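Local coordinates for Beta/alpha-amylase (Paenibacillus polymyxa, PDB 3VOC), which hydrolyses alpha-1,4-glucosidic linkages of starch, its secreted precursor being cleaved into beta-amylases and an alpha-amylase, with the beta-amylase catalytic part present here, at residues N53-S58 with Y137-E142; Y59-A64 with A145-I150; I78-C83 with K131-L136. All coordinates share one frame; numbering follows the deposited sequence.

Interaction 1 (N53-S58 with Y137-E142); sequences NQFDWS and YASFAE. With CA (calcium ion), chain B.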
loop_
_atom_site.group_PDB
_atom_site.type_symbol
_atom_site.label_atom_id
_atom_site.label_comp_id
_atom_site.label_asym_id
_atom_site.label_seq_id
_atom_site.Cartn_x
_atom_site.Cartn_y
_atom_site.Cartn_z
ATOM N N ASN A 53 14.164 2.413 19.032
ATOM C CA ASN A 53 15.102 1.286 18.997
ATOM C C ASN A 53 15.033 0.385 20.218
ATOM O O ASN A 53 15.993 -0.302 20.552
ATOM C CB ASN A 53 16.530 1.759 18.711
ATOM C CG ASN A 53 16.651 2.445 17.369
ATOM O OD1 ASN A 53 15.796 2.291 16.498
ATOM N ND2 ASN A 53 17.712 3.205 17.194
ATOM N N GLN A 54 13.878 0.391 20.872
ATOM C CA GLN A 54 13.569 -0.583 21.889
ATOM C C GLN A 54 12.515 -1.519 21.291
ATOM O O GLN A 54 11.345 -1.160 21.153
ATOM C CB GLN A 54 13.074 0.097 23.170
ATOM C CG GLN A 54 12.859 -0.871 24.295
ATOM C CD GLN A 54 12.455 -0.221 25.622
ATOM O OE1 GLN A 54 12.635 0.982 25.850
ATOM N NE2 GLN A 54 11.888 -1.036 26.499
ATOM N N PHE A 55 12.945 -2.721 20.939
ATOM C CA PHE A 55 12.114 -3.631 20.152
ATOM C C PHE A 55 11.509 -4.739 20.988
ATOM O O PHE A 55 12.089 -5.162 21.994
ATOM C CB PHE A 55 12.945 -4.227 19.003
ATOM C CG PHE A 55 13.384 -3.205 18.002
ATOM C CD1 PHE A 55 12.504 -2.778 16.982
ATOM C CD2 PHE A 55 14.664 -2.658 18.067
ATOM C CE1 PHE A 55 12.908 -1.810 16.062
ATOM C CE2 PHE A 55 15.066 -1.695 17.145
ATOM C CZ PHE A 55 14.177 -1.271 16.144
ATOM N N ASP A 56 10.335 -5.203 20.564
ATOM C CA ASP A 56 9.720 -6.391 21.141
ATOM C C ASP A 56 9.196 -7.220 19.971
ATOM O O ASP A 56 8.147 -6.912 19.405
ATOM C CB ASP A 56 8.577 -6.007 22.083
ATOM C CG ASP A 56 7.965 -7.220 22.798
ATOM O OD1 ASP A 56 8.364 -8.374 22.523
ATOM O OD2 ASP A 56 7.086 -7.011 23.651
ATOM N N TRP A 57 9.959 -8.242 19.596
ATOM C CA TRP A 57 9.587 -9.121 18.492
ATOM C C TRP A 57 8.929 -10.414 18.963
ATOM O O TRP A 57 8.607 -11.267 18.131
ATOM C CB TRP A 57 10.820 -9.459 17.634
ATOM C CG TRP A 57 11.423 -8.270 16.937
ATOM C CD1 TRP A 57 12.576 -7.618 17.278
ATOM C CD2 TRP A 57 10.913 -7.595 15.779
ATOM N NE1 TRP A 57 12.820 -6.591 16.398
ATOM C CE2 TRP A 57 11.814 -6.556 15.469
ATOM C CE3 TRP A 57 9.794 -7.785 14.958
ATOM C CZ2 TRP A 57 11.623 -5.695 14.381
ATOM C CZ3 TRP A 57 9.602 -6.935 13.882
ATOM C CH2 TRP A 57 10.508 -5.900 13.604
ATOM N N SER A 58 8.720 -10.569 20.279
ATOM C CA SER A 58 8.348 -11.893 20.829
ATOM C C SER A 58 7.015 -12.423 20.279
ATOM O O SER A 58 6.906 -13.589 19.921
ATOM C CB SER A 58 8.344 -11.906 22.368
ATOM O OG SER A 58 7.427 -10.957 22.892
ATOM N N TYR A 137 14.041 -2.239 9.716
ATOM C CA TYR A 137 14.350 -3.347 8.799
ATOM C C TYR A 137 15.588 -4.096 9.297
ATOM O O TYR A 137 15.659 -5.331 9.231
ATOM C CB TYR A 137 14.583 -2.843 7.369
ATOM C CG TYR A 137 13.394 -2.168 6.664
ATOM C CD1 TYR A 137 12.097 -2.268 7.152
ATOM C CD2 TYR A 137 13.593 -1.452 5.483
ATOM C CE1 TYR A 137 11.016 -1.651 6.471
ATOM C CE2 TYR A 137 12.533 -0.838 4.797
ATOM C CZ TYR A 137 11.258 -0.940 5.298
ATOM O OH TYR A 137 10.227 -0.338 4.622
ATOM N N ALA A 138 16.565 -3.339 9.784
ATOM C CA ALA A 138 17.782 -3.909 10.363
ATOM C C ALA A 138 17.433 -4.796 11.542
ATOM O O ALA A 138 17.919 -5.925 11.654
ATOM C CB ALA A 138 18.751 -2.776 10.803
ATOM N N SER A 139 16.581 -4.285 12.428
ATOM C CA SER A 139 16.179 -5.058 13.575
ATOM C C SER A 139 15.428 -6.322 13.164
ATOM O O SER A 139 15.662 -7.386 13.744
ATOM C CB SER A 139 15.330 -4.238 14.543
ATOM O OG SER A 139 15.152 -4.982 15.729
ATOM N N PHE A 140 14.531 -6.210 12.180
ATOM C CA PHE A 140 13.800 -7.393 11.713
ATOM C C PHE A 140 14.754 -8.448 11.180
ATOM O O PHE A 140 14.652 -9.637 11.512
ATOM C CB PHE A 140 12.779 -7.033 10.613
ATOM C CG PHE A 140 12.004 -8.215 10.129
ATOM C CD1 PHE A 140 10.944 -8.733 10.880
ATOM C CD2 PHE A 140 12.357 -8.847 8.954
ATOM C CE1 PHE A 140 10.243 -9.877 10.442
ATOM C CE2 PHE A 140 11.669 -9.986 8.516
ATOM C CZ PHE A 140 10.617 -10.497 9.257
ATOM N N ALA A 141 15.687 -8.005 10.342
ATOM C CA ALA A 141 16.651 -8.891 9.720
ATOM C C ALA A 141 17.456 -9.626 10.788
ATOM O O ALA A 141 17.640 -10.843 10.716
ATOM C CB ALA A 141 17.570 -8.095 8.793
ATOM N N GLU A 142 17.915 -8.875 11.789
ATOM C CA GLU A 142 18.693 -9.429 12.893
ATOM C C GLU A 142 17.889 -10.440 13.725
ATOM O O GLU A 142 18.392 -11.506 14.095
ATOM C CB GLU A 142 19.195 -8.277 13.776
ATOM C CG GLU A 142 20.194 -8.673 14.842
ATOM C CD GLU A 142 20.964 -7.468 15.368
ATOM O OE1 GLU A 142 20.368 -6.661 16.123
ATOM O OE2 GLU A 142 22.162 -7.327 15.010
HETATM CA CA CA B . 14.015 3.514 15.493
HETATM O O HOH W 1 13.178 2.042 13.878
#
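Ser-139, on helix 127-144, meets two aromatic rings of the loop 53-58 with one short side chain. The indole of Trp-57 points an edge at it. Trp-57 NE1 donates to Ser-139 OG at 2.9 Å, with the hydroxyl oxygen 12° out of the indole plane. Phe-55 instead turns a face to the same serine. Ser-139 CB stands over this ring, 3.6 Å from its centroid, and OG lies above the same face. With OG anti to the backbone N (chi1 -171°), the serine hydroxyl is swung toward the loop, between the Trp-57 edge and the Phe-55 face. Phe-140 approaches the indole from another direction. Its edge is turned toward the face of the Trp-57 six-membered ring in an offset edge-to-face pair, with planes at 66°. Phe-140 CD1 comes to 3.7 Å from Trp-57 CZ3.

At one end of the loop, Asn-53 OD1 binds the calcium ion at 2.4 Å, in a site completed by Glu-48, Asp-52, Gln-132, Glu-135 and water. At the other end, Asp-56 OD1 accepts from both Ser-58 N and Ser-58 OG, capping the start of helix 58-69. Cutting Phe-55 back to an alanine would probably uncover Ser-139 CB and OG on that side and open a gap beside Glu-48. The chemistry is thus mostly aromatic, with one indole bond satisfying a buried polar N-H and likely limiting how the indole can turn.

Interaction 2 (Y59-A64 with A145-I150); sequences YYKTYA and AGYKSI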
loop_
_atom_site.group_PDB
_atom_site.type_symbol
_atom_site.label_atom_id
_atom_site.label_comp_id
_atom_site.label_asym_id
_atom_site.label_seq_id
_atom_site.Cartn_x
_atom_site.Cartn_y
_atom_site.Cartn_z
ATOM N N TYR A 59 6.014 -11.562 20.185
ATOM C CA TYR A 59 4.739 -11.978 19.591
ATOM C C TYR A 59 4.895 -12.490 18.144
ATOM O O TYR A 59 4.281 -13.490 17.757
ATOM C CB TYR A 59 3.717 -10.849 19.674
ATOM C CG TYR A 59 2.469 -11.077 18.842
ATOM C CD1 TYR A 59 1.437 -11.886 19.309
ATOM C CD2 TYR A 59 2.311 -10.451 17.598
ATOM C CE1 TYR A 59 0.278 -12.091 18.549
ATOM C CE2 TYR A 59 1.150 -10.633 16.841
ATOM C CZ TYR A 59 0.140 -11.454 17.323
ATOM O OH TYR A 59 -1.005 -11.646 16.576
ATOM N N TYR A 60 5.704 -11.811 17.342
ATOM C CA TYR A 60 5.876 -12.245 15.960
ATOM C C TYR A 60 6.762 -13.469 15.808
ATOM O O TYR A 60 6.614 -14.221 14.856
ATOM C CB TYR A 60 6.320 -11.093 15.055
ATOM C CG TYR A 60 5.179 -10.155 14.792
ATOM C CD1 TYR A 60 4.099 -10.562 14.003
ATOM C CD2 TYR A 60 5.146 -8.862 15.365
ATOM C CE1 TYR A 60 3.024 -9.710 13.768
ATOM C CE2 TYR A 60 4.061 -7.984 15.121
ATOM C CZ TYR A 60 3.011 -8.426 14.324
ATOM O OH TYR A 60 1.927 -7.617 14.061
ATOM N N LYS A 61 7.664 -13.689 16.757
ATOM C CA LYS A 61 8.421 -14.942 16.775
ATOM C C LYS A 61 7.455 -16.093 17.088
ATOM O O LYS A 61 7.489 -17.133 16.435
ATOM C CB LYS A 61 9.583 -14.875 17.769
ATOM C CG LYS A 61 10.817 -14.164 17.214
ATOM C CD LYS A 61 11.799 -13.789 18.311
ATOM C CE LYS A 61 13.099 -13.191 17.716
ATOM N NZ LYS A 61 13.848 -12.346 18.733
ATOM N N THR A 62 6.552 -15.882 18.043
ATOM C CA THR A 62 5.507 -16.877 18.328
ATOM C C THR A 62 4.625 -17.146 17.103
ATOM O O THR A 62 4.322 -18.304 16.775
ATOM C CB THR A 62 4.631 -16.437 19.514
ATOM O OG1 THR A 62 5.468 -16.194 20.654
ATOM C CG2 THR A 62 3.606 -17.515 19.862
ATOM N N TYR A 63 4.179 -16.063 16.470
ATOM C CA TYR A 63 3.369 -16.143 15.265
ATOM C C TYR A 63 4.115 -16.937 14.195
ATOM O O TYR A 63 3.581 -17.915 13.654
ATOM C CB TYR A 63 3.086 -14.721 14.794
ATOM C CG TYR A 63 2.029 -14.547 13.737
ATOM C CD1 TYR A 63 0.956 -13.683 13.955
ATOM C CD2 TYR A 63 2.109 -15.209 12.498
ATOM C CE1 TYR A 63 -0.018 -13.478 12.971
ATOM C CE2 TYR A 63 1.126 -15.015 11.506
ATOM C CZ TYR A 63 0.076 -14.140 11.751
ATOM O OH TYR A 63 -0.892 -13.907 10.782
ATOM N N ALA A 64 5.356 -16.539 13.917
ATOM C CA ALA A 64 6.158 -17.215 12.908
ATOM C C ALA A 64 6.389 -18.685 13.252
ATOM O O ALA A 64 6.343 -19.547 12.364
ATOM C CB ALA A 64 7.495 -16.485 12.663
ATOM N N ALA A 145 16.619 -13.598 11.078
ATOM C CA ALA A 145 17.631 -14.289 10.269
ATOM C C ALA A 145 17.550 -15.813 10.436
ATOM O O ALA A 145 17.688 -16.552 9.460
ATOM C CB ALA A 145 19.045 -13.775 10.626
ATOM N N GLY A 146 17.296 -16.279 11.662
ATOM C CA GLY A 146 17.146 -17.727 11.925
ATOM C C GLY A 146 15.881 -18.356 11.333
ATOM O O GLY A 146 15.699 -19.569 11.382
ATOM N N TYR A 147 15.002 -17.523 10.778
ATOM C CA TYR A 147 13.767 -17.985 10.138
ATOM C C TYR A 147 13.873 -17.914 8.615
ATOM O O TYR A 147 12.856 -17.966 7.902
ATOM C CB TYR A 147 12.595 -17.097 10.569
ATOM C CG TYR A 147 12.150 -17.298 11.994
ATOM C CD1 TYR A 147 11.099 -18.158 12.292
ATOM C CD2 TYR A 147 12.778 -16.628 13.047
ATOM C CE1 TYR A 147 10.678 -18.353 13.595
ATOM C CE2 TYR A 147 12.362 -16.817 14.365
ATOM C CZ TYR A 147 11.303 -17.675 14.627
ATOM O OH TYR A 147 10.875 -17.890 15.925
ATOM N N LYS A 148 15.097 -17.788 8.109
ATOM C CA LYS A 148 15.310 -17.540 6.668
ATOM C C LYS A 148 14.598 -18.559 5.758
ATOM O O LYS A 148 13.942 -18.181 4.782
ATOM C CB LYS A 148 16.815 -17.438 6.368
ATOM C CG LYS A 148 17.193 -17.597 4.931
ATOM C CD LYS A 148 18.696 -17.747 4.778
ATOM C CE LYS A 148 19.050 -18.008 3.319
ATOM N NZ LYS A 148 19.188 -16.737 2.585
ATOM N N SER A 149 14.677 -19.844 6.106
ATOM C CA SER A 149 14.095 -20.883 5.259
ATOM C C SER A 149 12.563 -20.830 5.122
ATOM O O SER A 149 12.014 -21.414 4.189
ATOM C CB SER A 149 14.482 -22.271 5.747
ATOM O OG SER A 149 13.744 -22.629 6.903
ATOM N N ILE A 150 11.871 -20.166 6.036
ATOM C CA ILE A 150 10.408 -20.101 5.912
ATOM C C ILE A 150 9.874 -18.804 5.289
ATOM O O ILE A 150 8.667 -18.689 5.045
ATOM C CB ILE A 150 9.686 -20.403 7.246
ATOM C CG1 ILE A 150 9.765 -19.201 8.195
ATOM C CG2 ILE A 150 10.229 -21.728 7.862
ATOM C CD1 ILE A 150 8.717 -19.219 9.307
#
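Ala-64 on helix 58-69 and Tyr-147 in the turn after helix 127-144 mark the closest backbone approach, with CA atoms 8.1 Å apart. Tyr-147 carries most of the contact. Its side chain points toward the helix and reaches across to it. Ala-64 CB lies 3.8 Å from Tyr-147 CE1, in an oblique approach to the ring. The phenol end goes further, across Lys-61. There Tyr-147 OH is 3.8 Å from Lys-61 CB, and the lysine chain crosses the tyrosine at about a right angle. The lysine methylenes do the touching. Its NZ is carried away from the tyrosine and hydrogen-bonds Asn-143. The hydroxyl of Tyr-147 likewise finds its main polar partner beyond the contact, in Asn-65 OD1.

In the (beta/alpha)8 barrel, helix 58-69 follows the second strand and leads into the third, 73-79. The turn 145-150 leads from helix 127-144 into the fourth, 153-156, and lies at the end of the barrel where the strands begin. The contact therefore joins helix 58-69 to the turn that leads into the fourth strand. A backbone bond ties Ile-150 to Trp-74, near the start of strand 73-79.

Ile-150 adds a lighter touch. Its CG1 sits between the backbone N and the carbonyl carbon (chi1 76°), and the extended chain beyond brings Ile-150 CD1 to 3.9 Å from Ala-64 O. The apolar pair, Ile-150 CD1 with Ala-64 CB, is at 4.5 Å. Within the 3-10 segment 145-150, Ile-150 N is bonded to Tyr-147 O at 3.0 Å, which keeps the two contacting residues close together.

Interaction 3 (I78-C83 with K131-L136); sequences ISTHKC and KQYDEL. With CA (calcium ion), chain B.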
loop_
_atom_site.group_PDB
_atom_site.type_symbol
_atom_site.label_atom_id
_atom_site.label_comp_id
_atom_site.label_asym_id
_atom_site.label_seq_id
_atom_site.Cartn_x
_atom_site.Cartn_y
_atom_site.Cartn_z
ATOM N N ILE A 78 6.227 -5.500 6.665
ATOM C CA ILE A 78 6.740 -4.576 7.682
ATOM C C ILE A 78 5.816 -3.339 7.723
ATOM O O ILE A 78 5.953 -2.392 6.940
ATOM C CB ILE A 78 8.213 -4.213 7.456
ATOM C CG1 ILE A 78 9.054 -5.481 7.212
ATOM C CG2 ILE A 78 8.741 -3.381 8.657
ATOM C CD1 ILE A 78 8.952 -6.562 8.331
ATOM N N SER A 79 4.850 -3.382 8.625
ATOM C CA SER A 79 3.701 -2.475 8.550
ATOM C C SER A 79 3.923 -1.200 9.362
ATOM O O SER A 79 3.512 -1.112 10.522
ATOM C CB SER A 79 2.444 -3.202 9.012
ATOM O OG SER A 79 2.173 -4.254 8.115
ATOM N N THR A 80 4.601 -0.246 8.726
ATOM C CA THR A 80 4.900 1.074 9.268
ATOM C C THR A 80 3.692 2.008 9.016
ATOM O O THR A 80 3.820 3.140 8.500
ATOM C CB THR A 80 6.139 1.638 8.576
ATOM O OG1 THR A 80 5.993 1.467 7.163
ATOM C CG2 THR A 80 7.407 0.882 9.029
ATOM N N HIS A 81 2.504 1.509 9.342
ATOM C CA HIS A 81 1.305 2.324 9.249
ATOM C C HIS A 81 0.396 2.020 10.428
ATOM O O HIS A 81 0.604 1.038 11.140
ATOM C CB HIS A 81 0.591 2.134 7.897
ATOM C CG HIS A 81 0.200 0.719 7.597
ATOM N ND1 HIS A 81 1.069 -0.193 7.041
ATOM C CD2 HIS A 81 -0.985 0.076 7.730
ATOM C CE1 HIS A 81 0.445 -1.344 6.866
ATOM N NE2 HIS A 81 -0.802 -1.207 7.279
ATOM N N LYS A 82 -0.584 2.893 10.641
ATOM C CA LYS A 82 -1.513 2.786 11.751
ATOM C C LYS A 82 -2.686 1.902 11.358
ATOM O O LYS A 82 -3.106 1.913 10.198
ATOM C CB LYS A 82 -1.999 4.201 12.137
ATOM C CG LYS A 82 -3.261 4.251 12.998
ATOM C CD LYS A 82 -3.425 5.615 13.692
ATOM C CE LYS A 82 -3.734 6.738 12.719
ATOM N NZ LYS A 82 -4.096 7.999 13.459
ATOM N N CYS A 83 -3.193 1.123 12.312
ATOM C CA CYS A 83 -4.477 0.453 12.131
ATOM C C CYS A 83 -5.525 1.219 12.929
ATOM O O CYS A 83 -5.385 1.372 14.151
ATOM C CB CYS A 83 -4.425 -1.005 12.603
ATOM S SG CYS A 83 -5.722 -2.042 11.904
ATOM N N LYS A 131 15.391 6.909 7.942
ATOM C CA LYS A 131 16.264 6.439 9.020
ATOM C C LYS A 131 15.501 5.474 9.912
ATOM O O LYS A 131 15.993 4.394 10.213
ATOM C CB LYS A 131 16.800 7.620 9.854
ATOM C CG LYS A 131 17.775 7.193 10.953
ATOM C CD LYS A 131 18.325 8.379 11.746
ATOM C CE LYS A 131 19.351 7.892 12.766
ATOM N NZ LYS A 131 19.596 8.919 13.816
ATOM N N GLN A 132 14.306 5.872 10.346
ATOM C CA GLN A 132 13.471 4.990 11.174
ATOM C C GLN A 132 13.177 3.636 10.509
ATOM O O GLN A 132 13.268 2.602 11.164
ATOM C CB GLN A 132 12.174 5.679 11.610
ATOM C CG GLN A 132 12.370 6.777 12.671
ATOM C CD GLN A 132 12.989 6.273 13.975
ATOM O OE1 GLN A 132 12.750 5.140 14.408
ATOM N NE2 GLN A 132 13.777 7.132 14.614
ATOM N N TYR A 133 12.852 3.631 9.214
ATOM C CA TYR A 133 12.541 2.364 8.543
ATOM C C TYR A 133 13.800 1.514 8.409
ATOM O O TYR A 133 13.753 0.301 8.543
ATOM C CB TYR A 133 11.933 2.591 7.155
ATOM C CG TYR A 133 10.492 3.136 7.110
ATOM C CD1 TYR A 133 9.949 3.888 8.160
ATOM C CD2 TYR A 133 9.708 2.945 5.978
ATOM C CE1 TYR A 133 8.642 4.395 8.079
ATOM C CE2 TYR A 133 8.403 3.449 5.890
ATOM C CZ TYR A 133 7.890 4.185 6.939
ATOM O OH TYR A 133 6.619 4.699 6.839
ATOM N N ASP A 134 14.920 2.171 8.126
ATOM C CA ASP A 134 16.226 1.492 8.044
ATOM C C ASP A 134 16.536 0.761 9.362
ATOM O O ASP A 134 16.909 -0.418 9.344
ATOM C CB ASP A 134 17.316 2.520 7.674
ATOM C CG ASP A 134 18.674 1.885 7.359
ATOM O OD1 ASP A 134 18.754 0.687 7.032
ATOM O OD2 ASP A 134 19.672 2.624 7.422
ATOM N N GLU A 135 16.369 1.440 10.501
ATOM C CA GLU A 135 16.571 0.797 11.808
ATOM C C GLU A 135 15.617 -0.377 12.035
ATOM O O GLU A 135 16.010 -1.403 12.593
ATOM C CB GLU A 135 16.371 1.789 12.958
ATOM C CG GLU A 135 17.339 2.978 12.957
ATOM C CD GLU A 135 16.919 4.054 13.944
ATOM O OE1 GLU A 135 15.697 4.230 14.184
ATOM O OE2 GLU A 135 17.813 4.737 14.480
ATOM N N LEU A 136 14.356 -0.205 11.631
ATOM C CA LEU A 136 13.346 -1.251 11.843
ATOM C C LEU A 136 13.634 -2.480 10.961
ATOM O O LEU A 136 13.496 -3.636 11.405
ATOM C CB LEU A 136 11.941 -0.688 11.566
ATOM C CG LEU A 136 10.770 -1.682 11.590
ATOM C CD1 LEU A 136 10.600 -2.234 12.999
ATOM C CD2 LEU A 136 9.495 -1.011 11.119
HETATM CA CA CA B . 14.015 3.514 15.493
HETATM O O HOH W 2 5.205 5.319 9.016
HETATM O O HOH W 1 13.178 2.042 13.878
#
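Leu-136 and Tyr-133, one turn apart on helix 127-144, receive Ile-78 and Thr-80 from the end of strand 73-79. The tight part is apolar. Leu-136 CD2 touches two methyls at once. Ile-78 CG2 is 3.5 Å from Leu-136 CD2, closer than usual carbon contact. Thr-80 CG2 is also 3.5 Å from Leu-136 CD2. Leu-136 CG is anti to its own N (chi1 174°), and this carries the branch toward the strand.

Thr-80 also works on the Tyr-133 ring. Thr-80 CG2 sits over one face of Tyr-133, 3.9 Å from the ring centroid and 11° off the ring normal, a CH-pi contact. The threonine torsion divides the two branches: the methyl goes to the ring centre and Leu-136, while Thr-80 OG1 lies near the phenol end, 3.3 Å from Tyr-133 OH.

That end is looser and holds water. Water 2 donates to Thr-80 O at 2.6 Å and is hydrogen-bonded to Tyr-133 OH at 2.7 Å, so it bridges the two segments where carbon packing stops. Another water marks the calcium side of the helix. Water 1 binds the calcium ion and donates to Gln-132 O at 2.8 Å. Gln-132 OE1 and Glu-135 OE1 bind the same ion.

At the end of the strand the chain bends through successive inverse gamma turns centred on Ser-79 and Thr-80, each closed by a weak backbone bond. His-81 follows, which probably binds substrate, as in relatives, with ND1 hydrogen-bonded to Ser-157. This is the third strand of a (beta/alpha)8 barrel, packed on its own following helix at the end where glycoside hydrolases of this fold carry the active site.

In the fold
All three contacts lie within the family 14 barrel domain. Along the chain they come in the order 53-58, 59-64, 78-83, 131-136, 137-142, 145-150. Interactions 1 and 2 therefore cross, and interaction 3 lies within both. Interactions 1 and 3 share helix 127-144 and the calcium ion, and their centres are about 11 Å apart. Leu-136 ties them together by packing against Trp-57 and Phe-55, and Asn-53 ND2 probably hydrogen-bonds Glu-135. Interaction 2 adjoins interaction 1 in sequence, with centres about 12 Å apart, and is about 18 Å from interaction 3. Helix 127-144 is thus held near the calcium ion, and the turn after it, into strand 153-156, against helix 58-69.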